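Local coordinates for protein OBody AM1L10 (Pyrobaculum aerophilum, PDB 4GN3) that probably serves as an engineered binding protein, using an OB-fold scaffold of a nucleic-acid-binding family to hold a second protein, at residues V5-T10 and V81-V86; V43-R48 and V54-E59. One frame throughout, in Å; residues are numbered along the deposited sequence.

Interaction 1: residues V5-T10 and V81-V86; sequences VYPKKT and VIKGIV
The N-terminal arm of an OB-fold domain lies against the outside of barrel strand 79-88, where Tyr6 rests on Val81 and Pro7 on both Val81 and Lys83. No hydrogen bond crosses the contact, so it depends on apolar packing. Val81 holds CG1 anti to its backbone N (chi1 173°), and its two methyls meet different residues. CG1 lies 3.8 Å from Pro7 CG, the side chains sliding past each other in opposite directions, while CG2 comes within 3.9 Å of Tyr6 CD1, the phenol crossing the valine at about a right angle. Pro7 suits this place: its ring presents carbon atoms to the strand and restricts phi at this point in the arm. The same ring receives Lys83, whose chain bends at chi3 and brings CE to 4.0 Å from Pro7 CB; the lysine thus contributes methylene surface here, while NZ makes a weak, long ion pair with Glu105. Strand 105-110 extends the platform, with Trp107 touching both Tyr6 and Pro7. Val81 and Lys83 face the arm and Ile82, between them, points away from it, the alternation of a β-strand with one side turned to the interior of an OB-fold barrel and the other to a covering segment.

Interaction 2: residues V43-R48 and V54-E59; sequences VKVSDR and VSVYLE
Val43 turns CG1 into the position between its backbone N and carbonyl carbon (chi1 45°), which sets this methyl 3.7 Å from CB of Val56; the two side chains lie alongside each other and point the same way. Lys44, one residue on, takes a different rotamer: CG stands anti to the carbonyl carbon (chi1 -72°) and the chain beyond is extended, so that its methylenes pass Ser55, with CE 3.7 Å from OG. The backbones beneath form an antiparallel hairpin. Val43 and Val56 are a hydrogen-bonded pair, joined by Val43 N to Val56 O at 3.0 Å and by Val56 N to Val43 O at 2.8 Å. Val45 and Val54 repeat the pattern, with Val45 N to Val54 O at 3.0 Å and Val54 N to Val45 O at 2.9 Å, the latter the most bent of the four (143° at the hydrogen). Lys44 and Ser55 form the non-hydrogen-bonded pair between them, where Lys44 CA also makes a CH···O contact of 3.2 Å with Val54 O. On the valine face, branched side chains suit extended backbone and fill the barrel interior; Val45 CB meets Val54 CG1 at 4.2 Å, and Phe71 and Ile101 pack on other parts of this layer. The opposite face is polar: Lys44 NZ gives a hydrogen bond to the backbone of another protein chain, and Ser55 packs against a polar side chain of that chain. The chemistry thus divides: peptide groups of the four paired valines bond across the hairpin, those of Lys44 and Ser55 turn outward to strands 24-36 and 99-103, valines supply the apolar interior, and a long amine and a small hydroxyl, polar groups suited to an interface, meet the bound protein.

In the fold
Along the chain, both segments of interaction 2 fall between the two of interaction 1, and the contact centres are about 12 Å apart. One curled sheet carries both: strand 24-36 pairs with strands 40-46 and 79-88, strand 99-103 pairs with strands 54-59 and 79-88, and interaction 2, joining strands 40-46 and 54-59, supplies the remaining link in the circuit of an OB-fold barrel. Strand 79-88 carries the arm on its outer side and sends Ile82 inward, where CD1 lies 3.8 Å from Val45 CG2 and 4.0 Å from Val56 CG2. Lys9 NZ also approaches Asp47 OD2, at 3.7 Å. Only interaction 2 reaches the bound protein; interaction 1 joins the N-terminal arm to the barrel.

Interaction 1: residues V5-T10 and V81-V86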
loop_
_atom_site.group_PDB
_atom_site.type_symbol
_atom_site.label_atom_id
_atom_site.label_comp_id
_atom_site.label_asym_id
_atom_site.label_seq_id
_atom_site.Cartn_x
_atom_site.Cartn_y
_atom_site.Cartn_z
ATOM N N VAL B 5 8.046 -16.400 24.018
ATOM C CA VAL B 5 6.738 -17.046 24.058
ATOM C C VAL B 5 5.757 -16.104 23.361
ATOM O O VAL B 5 5.842 -14.882 23.533
ATOM C CB VAL B 5 6.293 -17.372 25.511
ATOM C CG1 VAL B 5 6.157 -16.111 26.358
ATOM C CG2 VAL B 5 4.991 -18.159 25.522
ATOM N N TYR B 6 4.849 -16.656 22.559
ATOM C CA TYR B 6 3.893 -15.805 21.852
ATOM C C TYR B 6 2.921 -15.158 22.841
ATOM O O TYR B 6 2.486 -15.806 23.794
ATOM C CB TYR B 6 3.182 -16.541 20.698
ATOM C CG TYR B 6 2.127 -17.553 21.086
ATOM C CD1 TYR B 6 0.832 -17.149 21.430
ATOM C CD2 TYR B 6 2.407 -18.918 21.063
ATOM C CE1 TYR B 6 -0.144 -18.076 21.774
ATOM C CE2 TYR B 6 1.436 -19.852 21.399
ATOM C CZ TYR B 6 0.167 -19.428 21.752
ATOM O OH TYR B 6 -0.796 -20.352 22.084
ATOM N N PRO B 7 2.604 -13.865 22.628
ATOM C CA PRO B 7 1.799 -13.122 23.595
ATOM C C PRO B 7 0.333 -13.527 23.600
ATOM O O PRO B 7 -0.176 -14.067 22.617
ATOM C CB PRO B 7 1.948 -11.667 23.131
ATOM C CG PRO B 7 2.225 -11.768 21.670
ATOM C CD PRO B 7 3.038 -13.016 21.500
ATOM N N LYS B 8 -0.316 -13.266 24.727
ATOM C CA LYS B 8 -1.740 -13.470 24.901
ATOM C C LYS B 8 -2.505 -12.381 24.149
ATOM O O LYS B 8 -2.163 -11.203 24.229
ATOM C CB LYS B 8 -2.069 -13.410 26.398
ATOM C CG LYS B 8 -3.465 -13.860 26.793
ATOM C CD LYS B 8 -3.611 -13.850 28.313
ATOM C CE LYS B 8 -4.853 -14.595 28.773
ATOM N NZ LYS B 8 -6.112 -13.883 28.412
ATOM N N LYS B 9 -3.527 -12.798 23.412
ATOM C CA LYS B 9 -4.458 -11.890 22.747
ATOM C C LYS B 9 -5.022 -10.859 23.729
ATOM O O LYS B 9 -5.484 -11.214 24.816
ATOM C CB LYS B 9 -5.583 -12.717 22.130
ATOM C CG LYS B 9 -6.763 -11.945 21.572
ATOM C CD LYS B 9 -7.763 -12.940 21.023
ATOM C CE LYS B 9 -9.068 -12.283 20.624
ATOM N NZ LYS B 9 -9.895 -13.266 19.871
ATOM N N THR B 10 -4.965 -9.581 23.360
ATOM C CA THR B 10 -5.509 -8.528 24.223
ATOM C C THR B 10 -6.824 -7.968 23.687
ATOM O O THR B 10 -7.687 -7.556 24.456
ATOM C CB THR B 10 -4.509 -7.366 24.441
ATOM O OG1 THR B 10 -4.295 -6.673 23.208
ATOM C CG2 THR B 10 -3.171 -7.880 24.977
ATOM N N VAL B 81 -0.520 -14.557 15.494
ATOM C CA VAL B 81 -0.622 -13.685 16.663
ATOM C C VAL B 81 0.244 -12.485 16.308
ATOM O O VAL B 81 1.416 -12.650 15.949
ATOM C CB VAL B 81 -0.107 -14.366 17.960
ATOM C CG1 VAL B 81 -0.056 -13.386 19.125
ATOM C CG2 VAL B 81 -0.979 -15.554 18.335
ATOM N N ILE B 82 -0.336 -11.285 16.374
ATOM C CA ILE B 82 0.400 -10.064 16.025
ATOM C C ILE B 82 0.335 -9.040 17.153
ATOM O O ILE B 82 -0.745 -8.719 17.651
ATOM C CB ILE B 82 -0.080 -9.451 14.685
ATOM C CG1 ILE B 82 0.262 -10.404 13.529
ATOM C CG2 ILE B 82 0.561 -8.080 14.441
ATOM C CD1 ILE B 82 -0.271 -9.997 12.171
ATOM N N LYS B 83 1.510 -8.560 17.549
ATOM C CA LYS B 83 1.639 -7.486 18.518
ATOM C C LYS B 83 2.127 -6.238 17.788
ATOM O O LYS B 83 3.052 -6.293 16.976
ATOM C CB LYS B 83 2.620 -7.863 19.637
ATOM C CG LYS B 83 2.809 -6.777 20.693
ATOM C CD LYS B 83 3.989 -7.065 21.608
ATOM C CE LYS B 83 3.592 -7.992 22.746
ATOM N NZ LYS B 83 4.709 -8.133 23.721
ATOM N N GLY B 84 1.491 -5.112 18.075
ATOM C CA GLY B 84 1.908 -3.847 17.482
ATOM C C GLY B 84 1.158 -2.682 18.076
ATOM O O GLY B 84 0.403 -2.847 19.031
ATOM N N ILE B 85 1.359 -1.506 17.489
ATOM C CA ILE B 85 0.775 -0.275 18.004
ATOM C C ILE B 85 -0.354 0.138 17.075
ATOM O O ILE B 85 -0.176 0.165 15.855
ATOM C CB ILE B 85 1.816 0.867 18.066
ATOM C CG1 ILE B 85 3.069 0.442 18.857
ATOM C CG2 ILE B 85 1.199 2.145 18.625
ATOM C CD1 ILE B 85 2.825 0.080 20.308
ATOM N N VAL B 86 -1.510 0.442 17.654
ATOM C CA VAL B 86 -2.634 0.921 16.866
ATOM C C VAL B 86 -2.333 2.334 16.383
ATOM O O VAL B 86 -1.859 3.181 17.147
ATOM C CB VAL B 86 -3.962 0.891 17.649
ATOM C CG1 VAL B 86 -5.098 1.402 16.774
ATOM C CG2 VAL B 86 -4.272 -0.530 18.115
#

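Interaction 2: residues V43-R48 and V54-E59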
loop_
_atom_site.group_PDB
_atom_site.type_symbol
_atom_site.label_atom_id
_atom_site.label_comp_id
_atom_site.label_asym_id
_atom_site.label_seq_id
_atom_site.Cartn_x
_atom_site.Cartn_y
_atom_site.Cartn_z
ATOM N N VAL B 43 -0.980 -7.168 5.776
ATOM C CA VAL B 43 -1.691 -8.391 6.128
ATOM C C VAL B 43 -2.950 -8.008 6.902
ATOM O O VAL B 43 -2.896 -7.217 7.840
ATOM C CB VAL B 43 -0.796 -9.417 6.884
ATOM C CG1 VAL B 43 0.026 -8.759 7.977
ATOM C CG2 VAL B 43 -1.626 -10.578 7.447
ATOM N N LYS B 44 -4.090 -8.544 6.482
ATOM C CA LYS B 44 -5.332 -8.334 7.219
ATOM C C LYS B 44 -5.652 -9.564 8.061
ATOM O O LYS B 44 -5.567 -10.694 7.569
ATOM C CB LYS B 44 -6.485 -8.010 6.271
ATOM C CG LYS B 44 -6.409 -6.616 5.662
ATOM C CD LYS B 44 -7.587 -6.332 4.744
ATOM C CE LYS B 44 -7.367 -5.038 3.961
ATOM N NZ LYS B 44 -8.554 -4.684 3.137
ATOM N N VAL B 45 -5.997 -9.334 9.327
ATOM C CA VAL B 45 -6.311 -10.411 10.272
ATOM C C VAL B 45 -7.792 -10.351 10.673
ATOM O O VAL B 45 -8.313 -9.282 10.987
ATOM C CB VAL B 45 -5.425 -10.327 11.543
ATOM C CG1 VAL B 45 -5.734 -11.469 12.505
ATOM C CG2 VAL B 45 -3.945 -10.331 11.174
ATOM N N SER B 46 -8.461 -11.504 10.662
ATOM C CA SER B 46 -9.841 -11.617 11.142
ATOM C C SER B 46 -9.917 -12.644 12.271
ATOM O O SER B 46 -9.070 -13.531 12.363
ATOM C CB SER B 46 -10.774 -12.043 10.001
ATOM O OG SER B 46 -10.806 -11.062 8.979
ATOM N N ASP B 47 -10.921 -12.509 13.131
ATOM C CA ASP B 47 -11.153 -13.490 14.188
ATOM C C ASP B 47 -12.624 -13.874 14.308
ATOM O O ASP B 47 -13.007 -14.580 15.237
ATOM C CB ASP B 47 -10.547 -13.041 15.538
ATOM C CG ASP B 47 -11.004 -11.657 15.975
ATOM O OD1 ASP B 47 -11.997 -11.126 15.419
ATOM O OD2 ASP B 47 -10.368 -11.103 16.904
ATOM N N ARG B 48 -13.438 -13.407 13.359
ATOM C CA ARG B 48 -14.843 -13.802 13.232
ATOM C C ARG B 48 -15.157 -13.941 11.753
ATOM O O ARG B 48 -14.550 -13.261 10.934
ATOM C CB ARG B 48 -15.787 -12.715 13.768
ATOM C CG ARG B 48 -15.704 -12.360 15.239
ATOM C CD ARG B 48 -16.829 -11.383 15.579
ATOM N NE ARG B 48 -18.138 -12.045 15.604
ATOM C CZ ARG B 48 -19.293 -11.454 15.301
ATOM N NH1 ARG B 48 -20.421 -12.139 15.369
ATOM N NH2 ARG B 48 -19.329 -10.179 14.923
ATOM N N VAL B 54 -8.584 -6.480 10.295
ATOM C CA VAL B 54 -7.712 -5.368 10.703
ATOM C C VAL B 54 -6.401 -5.369 9.910
ATOM O O VAL B 54 -5.761 -6.411 9.733
ATOM C CB VAL B 54 -7.479 -5.325 12.241
ATOM C CG1 VAL B 54 -6.732 -6.564 12.725
ATOM C CG2 VAL B 54 -6.723 -4.058 12.647
ATOM N N SER B 55 -6.036 -4.189 9.417
ATOM C CA SER B 55 -4.847 -4.014 8.596
ATOM C C SER B 55 -3.596 -3.877 9.440
ATOM O O SER B 55 -3.510 -3.014 10.315
ATOM C CB SER B 55 -4.983 -2.772 7.712
ATOM O OG SER B 55 -6.011 -2.929 6.747
ATOM N N VAL B 56 -2.626 -4.737 9.149
ATOM C CA VAL B 56 -1.307 -4.675 9.752
ATOM C C VAL B 56 -0.348 -4.278 8.631
ATOM O O VAL B 56 -0.193 -5.005 7.647
ATOM C CB VAL B 56 -0.905 -6.036 10.373
ATOM C CG1 VAL B 56 0.493 -5.970 10.969
ATOM C CG2 VAL B 56 -1.914 -6.460 11.434
ATOM N N TYR B 57 0.289 -3.120 8.763
ATOM C CA TYR B 57 1.150 -2.675 7.677
ATOM C C TYR B 57 2.632 -2.826 7.967
ATOM O O TYR B 57 3.099 -2.649 9.096
ATOM C CB TYR B 57 0.811 -1.253 7.221
ATOM C CG TYR B 57 1.387 -0.160 8.079
ATOM C CD1 TYR B 57 2.596 0.448 7.743
ATOM C CD2 TYR B 57 0.721 0.278 9.219
ATOM C CE1 TYR B 57 3.125 1.462 8.521
ATOM C CE2 TYR B 57 1.240 1.297 10.004
ATOM C CZ TYR B 57 2.440 1.881 9.650
ATOM O OH TYR B 57 2.965 2.885 10.424
ATOM N N LEU B 58 3.363 -3.156 6.915
ATOM C CA LEU B 58 4.817 -3.232 6.970
ATOM C C LEU B 58 5.323 -2.229 5.945
ATOM O O LEU B 58 4.825 -2.185 4.815
ATOM C CB LEU B 58 5.320 -4.647 6.655
ATOM C CG LEU B 58 5.005 -5.742 7.694
ATOM C CD1 LEU B 58 3.536 -6.141 7.668
ATOM C CD2 LEU B 58 5.881 -6.958 7.435
ATOM N N GLU B 59 6.281 -1.411 6.362
ATOM C CA GLU B 59 6.807 -0.333 5.532
ATOM C C GLU B 59 8.323 -0.385 5.579
ATOM O O GLU B 59 8.910 -0.383 6.673
ATOM C CB GLU B 59 6.289 1.019 6.040
ATOM C CG GLU B 59 6.861 2.225 5.307
ATOM C CD GLU B 59 6.486 3.551 5.950
ATOM O OE1 GLU B 59 5.536 3.589 6.762
ATOM O OE2 GLU B 59 7.146 4.564 5.632
#